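Local structure of probable transcriptional regulator (Pseudomonas aeruginosa, 2FBI) at residues I42-Q47 with Y54-Q59; V70-E75 with V80-A85. The protein probably binds DNA as a dimeric transcriptional regulator of the MarR family, through a winged helix-turn-helix domain in each subunit. One frame throughout, in Å; residues are numbered along the deposited sequence. Where two conformers were deposited one is given.

Interaction 1: residues I42-Q47 with Y54-Q59; sequences IRILRQ and YQLANQ
L56 meets I44 and L45 where helix 53-59 packs against helix 36-48, a joint made mostly of apolar side chains in the winged helix-turn-helix domain of a MarR-type regulator. The two leucines meet through their forked ends: CD2 of L45 lies 3.9 Å from CD1 of L56, and the L56 CD2 methyl is almost as near, with the two side chains crossing at about a right angle. I44 comes to the same methyl through its short branch, CG2 standing 3.8 Å from L56 CD1. Its other branch runs elsewhere. With CG1 set anti to the carbonyl carbon (chi1 -73°), CD1 is carried to the last turn of helix 53-59, where it rests against the backbone of Q59. L56 differs, with CG anti to its backbone N (chi1 174°), which swings both methyls toward helix 36-48.

The segment axes approach to 10.2 Å at an angle of 115°, so the helices touch over a short patch and no hydrogen bond joins the segments. M51, on the short strand between the helices, touches all four contact residues, while V94 of strand 91-96 packs on both leucines. L12 of the second subunit lies against I44, and Q16 of that subunit donates its amide to the backbone O of Q59, which brings the dimer partner to the margin of this joint. The polar end of Q59 is engaged by Q48, just beyond segment 42-47, through OE1 and Q48 NE2. Within the contact, the closest approach is I44 CD1 to the carbonyl carbon C of Q59, at 3.6 Å.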
ATOM      1  N   ILE A  42      10.039   9.038  -8.734  1.00 22.87           N
ATOM      2  CA  ILE A  42      11.473   9.310  -8.940  1.00 23.89           C
ATOM      3  C   ILE A  42      12.284   8.005  -8.950  1.00 23.72           C
ATOM      4  O   ILE A  42      13.090   7.780  -9.853  1.00 22.43           O
ATOM      5  CB  ILE A  42      11.999  10.282  -7.825  1.00 23.81           C
ATOM      6  CG1 ILE A  42      11.387  11.662  -8.030  1.00 21.74           C
ATOM      7  CG2 ILE A  42      13.542  10.333  -7.859  1.00 22.19           C
ATOM      8  CD1 ILE A  42      11.520  12.620  -6.840  1.00 24.35           C
ATOM      9  N   ARG A  43      12.032   7.139  -7.969  1.00 23.70           N
ATOM     10  CA  ARG A  43      12.714   5.848  -7.890  1.00 26.24           C
ATOM     11  C   ARG A  43      12.551   4.995  -9.154  1.00 25.46           C
ATOM     12  O   ARG A  43      13.508   4.367  -9.607  1.00 24.00           O
ATOM     13  CB  ARG A  43      12.191   5.018  -6.717  1.00 26.29           C
ATOM     14  CG  ARG A  43      12.680   5.450  -5.337  1.00 28.60           C
ATOM     15  CD  ARG A  43      14.064   4.943  -5.166  1.00 27.01           C
ATOM     16  NE  ARG A  43      14.150   3.850  -4.218  1.00 27.20           N
ATOM     17  CZ  ARG A  43      15.057   2.874  -4.273  1.00 32.00           C
ATOM     18  NH1 ARG A  43      15.072   1.974  -3.331  1.00 26.95           N
ATOM     19  NH2 ARG A  43      15.921   2.776  -5.284  1.00 31.34           N
ATOM     20  N   ILE A  44      11.329   4.924  -9.690  1.00 25.04           N
ATOM     21  CA  ILE A  44      11.089   4.096 -10.921  1.00 23.93           C
ATOM     22  C   ILE A  44      11.712   4.722 -12.136  1.00 22.33           C
ATOM     23  O   ILE A  44      12.287   4.071 -12.972  1.00 21.45           O
ATOM     24  CB  ILE A  44       9.550   3.886 -11.164  1.00 25.18           C
ATOM     25  CG1 ILE A  44       9.017   2.892 -10.128  1.00 28.96           C
ATOM     26  CG2 ILE A  44       9.269   3.360 -12.605  1.00 24.33           C
ATOM     27  CD1 ILE A  44       7.683   3.274  -9.649  1.00 34.35           C
ATOM     28  N   LEU A  45      11.564   6.014 -12.269  1.00 21.51           N
ATOM     29  CA  LEU A  45      12.157   6.690 -13.404  1.00 21.01           C
ATOM     30  C   LEU A  45      13.732   6.661 -13.360  1.00 21.29           C
ATOM     31  O   LEU A  45      14.411   6.572 -14.389  1.00 20.58           O
ATOM     32  CB  LEU A  45      11.617   8.115 -13.422  1.00 21.18           C
ATOM     33  CG  LEU A  45      10.153   8.359 -13.849  1.00 22.05           C
ATOM     34  CD1 LEU A  45       9.819   9.857 -13.767  1.00 17.22           C
ATOM     35  CD2 LEU A  45       9.879   7.800 -15.322  1.00 19.40           C
ATOM     36  N   ARG A  46      14.288   6.691 -12.161  1.00 21.47           N
ATOM     37  CA  ARG A  46      15.739   6.491 -11.977  1.00 22.59           C
ATOM     38  C   ARG A  46      16.185   5.117 -12.460  1.00 25.03           C
ATOM     39  O   ARG A  46      17.005   4.996 -13.359  1.00 26.24           O
ATOM     40  CB  ARG A  46      16.085   6.678 -10.496  1.00 21.89           C
ATOM     41  CG  ARG A  46      17.560   6.427 -10.120  1.00 21.36           C
ATOM     42  CD  ARG A  46      18.591   7.342 -10.822  1.00 18.88           C
ATOM     43  NE  ARG A  46      19.928   7.010 -10.229  1.00 20.18           N
ATOM     44  CZ  ARG A  46      20.985   7.822 -10.214  1.00 21.34           C
ATOM     45  NH1 ARG A  46      22.112   7.395  -9.661  1.00 20.85           N
ATOM     46  NH2 ARG A  46      20.938   9.036 -10.763  1.00 18.57           N
ATOM     47  N   GLN A  47      15.590   4.080 -11.887  1.00 26.24           N
ATOM     48  CA  GLN A  47      15.960   2.720 -12.161  1.00 28.48           C
ATOM     49  C   GLN A  47      15.610   2.241 -13.569  1.00 27.47           C
ATOM     50  O   GLN A  47      16.409   1.538 -14.189  1.00 27.54           O
ATOM     51  CB  GLN A  47      15.369   1.807 -11.066  1.00 28.26           C
ATOM     52  CG  GLN A  47      15.792   0.305 -11.088  1.00 34.34           C
ATOM     53  CD  GLN A  47      17.305   0.052 -11.107  1.00 40.58           C
ATOM     54  OE1 GLN A  47      18.116   0.836 -10.556  1.00 43.41           O
ATOM     55  NE2 GLN A  47      17.699  -1.041 -11.775  1.00 37.71           N
ATOM     56  N   TYR A  54       1.053   5.834 -18.245  1.00 29.04           N
ATOM     57  CA  TYR A  54       0.136   4.844 -17.594  1.00 29.70           C
ATOM     58  C   TYR A  54       0.915   3.683 -17.022  1.00 28.85           C
ATOM     59  O   TYR A  54       0.617   3.126 -15.912  1.00 27.50           O
ATOM     60  CB  TYR A  54      -0.986   4.355 -18.564  1.00 30.51           C
ATOM     61  CG  TYR A  54      -2.145   5.363 -18.725  1.00 33.40           C
ATOM     62  CD1 TYR A  54      -1.985   6.517 -19.458  1.00 36.44           C
ATOM     63  CD2 TYR A  54      -3.389   5.151 -18.120  1.00 37.28           C
ATOM     64  CE1 TYR A  54      -3.000   7.446 -19.590  1.00 37.23           C
ATOM     65  CE2 TYR A  54      -4.444   6.091 -18.260  1.00 37.93           C
ATOM     66  CZ  TYR A  54      -4.246   7.212 -19.012  1.00 37.85           C
ATOM     67  OH  TYR A  54      -5.247   8.171 -19.152  1.00 39.51           O
ATOM     68  N   GLN A  55       1.920   3.275 -17.782  1.00 27.94           N
ATOM     69  CA  GLN A  55       2.863   2.262 -17.290  1.00 28.93           C
ATOM     70  C   GLN A  55       3.569   2.701 -15.959  1.00 29.27           C
ATOM     71  O   GLN A  55       3.780   1.876 -15.049  1.00 29.14           O
ATOM     72  CB  GLN A  55       3.887   2.030 -18.381  1.00 29.99           C
ATOM     73  CG  GLN A  55       4.902   0.993 -18.145  1.00 35.61           C
ATOM     74  CD  GLN A  55       5.547   0.531 -19.453  1.00 42.13           C
ATOM     75  OE1 GLN A  55       4.993   0.702 -20.547  1.00 47.74           O
ATOM     76  NE2 GLN A  55       6.708  -0.083 -19.338  1.00 48.41           N
ATOM     77  N   LEU A  56       3.952   3.979 -15.882  1.00 28.08           N
ATOM     78  CA  LEU A  56       4.618   4.553 -14.713  1.00 27.41           C
ATOM     79  C   LEU A  56       3.668   4.500 -13.500  1.00 29.38           C
ATOM     80  O   LEU A  56       4.052   4.013 -12.408  1.00 30.37           O
ATOM     81  CB  LEU A  56       5.046   6.010 -15.048  1.00 27.33           C
ATOM     82  CG  LEU A  56       5.659   6.907 -13.941  1.00 27.76           C
ATOM     83  CD1 LEU A  56       6.886   6.190 -13.328  1.00 24.43           C
ATOM     84  CD2 LEU A  56       6.033   8.277 -14.446  1.00 25.74           C
ATOM     85  N   ALA A  57       2.424   4.970 -13.679  1.00 29.31           N
ATOM     86  CA  ALA A  57       1.388   4.825 -12.639  1.00 31.67           C
ATOM     87  C   ALA A  57       1.201   3.392 -12.155  1.00 33.31           C
ATOM     88  O   ALA A  57       1.044   3.174 -10.946  1.00 34.33           O
ATOM     89  CB  ALA A  57       0.030   5.445 -13.082  1.00 30.11           C
ATOM     90  N   ASN A  58       1.247   2.431 -13.076  0.50 33.47           N
ATOM     91  CA  ASN A  58       1.107   1.024 -12.746  0.50 34.49           C
ATOM     92  C   ASN A  58       2.266   0.438 -11.948  0.50 35.61           C
ATOM     93  O   ASN A  58       2.044  -0.360 -11.046  0.50 36.36           O
ATOM     94  CB  ASN A  58       0.860   0.187 -14.011  0.50 34.40           C
ATOM     95  CG  ASN A  58      -0.590   0.251 -14.483  0.50 33.65           C
ATOM     96  OD1 ASN A  58      -1.462   0.756 -13.780  0.50 32.65           O
ATOM     97  ND2 ASN A  58      -0.845  -0.263 -15.688  0.50 34.30           N
ATOM     98  N   GLN A  59       3.492   0.828 -12.283  1.00 36.60           N
ATOM     99  CA  GLN A  59       4.674   0.328 -11.615  1.00 38.86           C
ATOM    100  C   GLN A  59       4.893   1.019 -10.284  1.00 40.62           C
ATOM    101  O   GLN A  59       5.327   0.371  -9.313  1.00 41.14           O
ATOM    102  CB  GLN A  59       5.861   0.594 -12.504  1.00 40.03           C
ATOM    103  CG  GLN A  59       5.740  -0.099 -13.831  1.00 41.76           C
ATOM    104  CD  GLN A  59       6.976  -0.802 -14.116  1.00 46.54           C
ATOM    105  OE1 GLN A  59       7.718  -1.132 -13.193  1.00 50.67           O
ATOM    106  NE2 GLN A  59       7.235  -1.075 -15.390  1.00 48.44           N
TER

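Interaction 2: residues V70-E75 with V80-A85; sequences VLARLE and VRRWKA
E75 and R82 form a salt bridge between helix 64-76 and strand 80-85, the first strand of the wing hairpin in this winged helix-turn-helix domain. The glutamate reaches out at full length, CG anti to the backbone N and the chain extended beyond it. R82 instead bends at chi3 (-57°), which brings NE and NH2 round to the E75 carboxylate. The two ion-pair bonds are unequal. R82 NH2 lies 2.6 Å from E75 OE1; OE1 sits somewhat out of the guanidinium plane, and NH2 meets it from above the plane of the carboxylate. R82 NE makes a weak but straighter bond to E75 OE2 at 3.2 Å, with an angle of 171° at the hydrogen. The two planes stand 75° apart, so this is not the flat, side-by-side pairing of the two groups. A water donates to E75 OE2 at 2.6 Å and accepts from the backbone N of R82, linking the carboxylate to the strand as well. The backbone N of A72 lies over one face of the guanidinium, off centre, and L71 CB stands 3.9 Å from R82 NH1.

V80 fills the other end of the contact. Its CG2, lodged between the backbone N and the carbonyl carbon, points into the last turns of the helix, 3.8 Å from L74 CB and 3.5 Å from the backbone N of E75. CG1 meets L74 CD1. A weak hydrogen bond from V80 N to L74 O, 3.5 Å long, ties the start of the strand to the helix backbone.

Beyond these residues, V94 of strand 91-96 packs on L71, V80 and R82, while V41 and L45 of helix 36-48 touch L74 and V80 respectively.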
ATOM      1  N   VAL A  70       0.578  14.355  -9.333  1.00 38.27           N
ATOM      2  CA  VAL A  70       1.977  13.967  -9.020  1.00 36.47           C
ATOM      3  C   VAL A  70       2.920  14.452 -10.134  1.00 35.48           C
ATOM      4  O   VAL A  70       3.820  15.241  -9.870  1.00 34.91           O
ATOM      5  CB  VAL A  70       2.141  12.477  -8.655  1.00 36.51           C
ATOM      6  CG1 VAL A  70       3.639  12.121  -8.458  1.00 34.50           C
ATOM      7  CG2 VAL A  70       1.405  12.184  -7.390  1.00 35.70           C
ATOM      8  N   LEU A  71       2.650  14.075 -11.381  1.00 34.47           N
ATOM      9  CA  LEU A  71       3.448  14.542 -12.504  1.00 35.43           C
ATOM     10  C   LEU A  71       3.454  16.052 -12.738  1.00 35.91           C
ATOM     11  O   LEU A  71       4.527  16.603 -13.006  1.00 34.91           O
ATOM     12  CB  LEU A  71       3.145  13.779 -13.802  1.00 35.38           C
ATOM     13  CG  LEU A  71       3.300  12.269 -13.648  1.00 36.59           C
ATOM     14  CD1 LEU A  71       2.764  11.609 -14.891  1.00 41.27           C
ATOM     15  CD2 LEU A  71       4.772  11.815 -13.334  1.00 35.64           C
ATOM     16  N   ALA A  72       2.295  16.729 -12.665  1.00 36.22           N
ATOM     17  CA  ALA A  72       2.292  18.178 -12.926  1.00 36.69           C
ATOM     18  C   ALA A  72       3.088  18.965 -11.876  1.00 36.98           C
ATOM     19  O   ALA A  72       3.752  19.952 -12.219  1.00 37.76           O
ATOM     20  CB  ALA A  72       0.827  18.760 -13.079  1.00 36.39           C
ATOM     21  N   ARG A  73       3.010  18.537 -10.617  1.00 36.27           N
ATOM     22  CA  ARG A  73       3.819  19.100  -9.548  1.00 37.23           C
ATOM     23  C   ARG A  73       5.323  18.899  -9.812  1.00 37.21           C
ATOM     24  O   ARG A  73       6.090  19.862  -9.747  1.00 37.25           O
ATOM     25  CB  ARG A  73       3.453  18.453  -8.201  1.00 38.00           C
ATOM     26  CG  ARG A  73       3.550  19.386  -7.000  1.00 42.09           C
ATOM     27  CD  ARG A  73       4.960  19.568  -6.520  1.00 50.12           C
ATOM     28  NE  ARG A  73       5.111  20.214  -5.201  1.00 56.02           N
ATOM     29  CZ  ARG A  73       4.630  19.753  -4.037  1.00 59.11           C
ATOM     30  NH1 ARG A  73       3.862  18.661  -3.966  1.00 62.59           N
ATOM     31  NH2 ARG A  73       4.881  20.417  -2.924  1.00 59.73           N
ATOM     32  N   LEU A  74       5.722  17.656 -10.139  1.00 36.58           N
ATOM     33  CA  LEU A  74       7.119  17.304 -10.336  1.00 35.85           C
ATOM     34  C   LEU A  74       7.636  17.979 -11.564  1.00 36.62           C
ATOM     35  O   LEU A  74       8.772  18.456 -11.597  1.00 35.18           O
ATOM     36  CB  LEU A  74       7.298  15.803 -10.461  1.00 35.44           C
ATOM     37  CG  LEU A  74       7.238  14.943  -9.221  1.00 34.21           C
ATOM     38  CD1 LEU A  74       7.376  13.506  -9.721  1.00 33.21           C
ATOM     39  CD2 LEU A  74       8.351  15.275  -8.180  1.00 34.70           C
ATOM     40  N   GLU A  75       6.796  18.049 -12.591  1.00 37.85           N
ATOM     41  CA  GLU A  75       7.128  18.830 -13.760  1.00 39.17           C
ATOM     42  C   GLU A  75       7.300  20.351 -13.423  1.00 40.33           C
ATOM     43  O   GLU A  75       8.242  21.013 -13.916  1.00 39.29           O
ATOM     44  CB  GLU A  75       6.071  18.604 -14.812  1.00 38.76           C
ATOM     45  CG  GLU A  75       6.307  19.297 -16.113  1.00 43.38           C
ATOM     46  CD  GLU A  75       5.104  19.117 -17.052  1.00 49.78           C
ATOM     47  OE1 GLU A  75       3.948  19.395 -16.623  1.00 52.14           O
ATOM     48  OE2 GLU A  75       5.313  18.686 -18.200  1.00 50.53           O
ATOM     49  N   VAL A  80      10.834  16.246 -13.317  1.00 32.75           N
ATOM     50  CA  VAL A  80      10.588  15.435 -14.501  1.00 31.70           C
ATOM     51  C   VAL A  80      10.265  16.310 -15.738  1.00 32.07           C
ATOM     52  O   VAL A  80       9.877  17.455 -15.595  1.00 31.69           O
ATOM     53  CB  VAL A  80       9.423  14.426 -14.218  1.00 32.63           C
ATOM     54  CG1 VAL A  80       9.703  13.602 -12.951  1.00 28.83           C
ATOM     55  CG2 VAL A  80       8.038  15.188 -14.138  1.00 30.41           C
ATOM     56  N   ARG A  81      10.447  15.737 -16.922  1.00 32.97           N
ATOM     57  CA  ARG A  81      10.046  16.265 -18.227  1.00 35.01           C
ATOM     58  C   ARG A  81       8.990  15.302 -18.853  1.00 34.79           C
ATOM     59  O   ARG A  81       9.109  14.093 -18.724  1.00 33.86           O
ATOM     60  CB  ARG A  81      11.270  16.292 -19.148  1.00 33.74           C
ATOM     61  CG  ARG A  81      11.044  16.896 -20.563  1.00 37.59           C
ATOM     62  CD  ARG A  81      12.290  16.650 -21.455  1.00 38.49           C
ATOM     63  NE  ARG A  81      13.424  17.216 -20.763  1.00 42.78           N
ATOM     64  CZ  ARG A  81      13.627  18.525 -20.604  1.00 49.51           C
ATOM     65  NH1 ARG A  81      12.786  19.389 -21.177  1.00 50.89           N
ATOM     66  NH2 ARG A  81      14.683  18.981 -19.894  1.00 45.79           N
ATOM     67  N   ARG A  82       7.989  15.850 -19.548  1.00 36.37           N
ATOM     68  CA  ARG A  82       6.947  15.062 -20.237  1.00 36.95           C
ATOM     69  C   ARG A  82       6.995  15.409 -21.688  1.00 36.52           C
ATOM     70  O   ARG A  82       7.152  16.574 -22.019  1.00 37.98           O
ATOM     71  CB  ARG A  82       5.554  15.358 -19.679  1.00 36.75           C
ATOM     72  CG  ARG A  82       5.300  14.654 -18.374  1.00 38.99           C
ATOM     73  CD  ARG A  82       3.853  14.795 -17.856  1.00 39.44           C
ATOM     74  NE  ARG A  82       3.401  16.166 -17.670  1.00 47.14           N
ATOM     75  CZ  ARG A  82       2.202  16.508 -17.168  1.00 49.87           C
ATOM     76  NH1 ARG A  82       1.317  15.573 -16.788  1.00 47.95           N
ATOM     77  NH2 ARG A  82       1.896  17.802 -17.012  1.00 49.20           N
ATOM     78  N   TRP A  83       6.903  14.406 -22.546  1.00 35.01           N
ATOM     79  CA  TRP A  83       6.952  14.610 -23.977  1.00 36.22           C
ATOM     80  C   TRP A  83       6.095  13.596 -24.697  1.00 37.17           C
ATOM     81  O   TRP A  83       5.987  12.444 -24.257  1.00 36.50           O
ATOM     82  CB  TRP A  83       8.396  14.494 -24.522  1.00 34.48           C
ATOM     83  CG  TRP A  83       9.257  13.406 -23.878  1.00 32.49           C
ATOM     84  CD1 TRP A  83       9.870  13.464 -22.632  1.00 32.23           C
ATOM     85  CD2 TRP A  83       9.628  12.143 -24.442  1.00 29.85           C
ATOM     86  NE1 TRP A  83      10.584  12.310 -22.417  1.00 30.02           N
ATOM     87  CE2 TRP A  83      10.456  11.495 -23.513  1.00 29.26           C
ATOM     88  CE3 TRP A  83       9.332  11.486 -25.644  1.00 30.77           C
ATOM     89  CZ2 TRP A  83      10.963  10.230 -23.738  1.00 31.47           C
ATOM     90  CZ3 TRP A  83       9.860  10.227 -25.866  1.00 31.09           C
ATOM     91  CH2 TRP A  83      10.656   9.617 -24.928  1.00 32.07           C
ATOM     92  N   LYS A  84       5.537  14.009 -25.826  1.00 39.13           N
ATOM     93  CA  LYS A  84       4.768  13.090 -26.671  1.00 42.96           C
ATOM     94  C   LYS A  84       5.702  12.243 -27.523  1.00 43.83           C
ATOM     95  O   LYS A  84       6.668  12.771 -28.082  1.00 45.03           O
ATOM     96  CB  LYS A  84       3.715  13.854 -27.507  1.00 42.19           C
ATOM     97  CG  LYS A  84       2.524  14.276 -26.645  1.00 47.04           C
ATOM     98  CD  LYS A  84       2.074  15.721 -26.824  1.00 53.85           C
ATOM     99  CE  LYS A  84       0.798  15.837 -27.622  1.00 56.25           C
ATOM    100  NZ  LYS A  84       1.076  16.310 -29.021  1.00 59.07           N
ATOM    101  N   ALA A  85       5.448  10.938 -27.583  1.00 45.14           N
ATOM    102  CA  ALA A  85       6.226  10.057 -28.424  1.00 47.95           C
ATOM    103  C   ALA A  85       6.138  10.492 -29.901  1.00 50.75           C
ATOM    104  O   ALA A  85       5.027  10.593 -30.458  1.00 50.45           O
ATOM    105  CB  ALA A  85       5.790   8.642 -28.276  1.00 47.37           C
TER
HETATM  106  O   HOH W   1       7.594  18.803 -19.360  1.00 42.01           O

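How the interactions relate
From the N terminus, the chain first leaves helix 36-48, passes through strand 51-52 and returns as helix 53-59; interaction 1 closes that short loop. Helix 64-76 follows, and interaction 2 closes a second, tighter loop as the chain turns into strand 80-85. The two loops lie in series, neither nesting nor crossing, yet their centres are only 12 Å apart. They join through two apolar pairs: L45 CD1 packs on V80 CG1 at 3.8 Å, and L56 CD2 on L71 CD2 at 3.9 Å. Together they tie three successive helices and the first wing strand around one hydrophobic interior, showing how contacts local in sequence can assemble a compact domain.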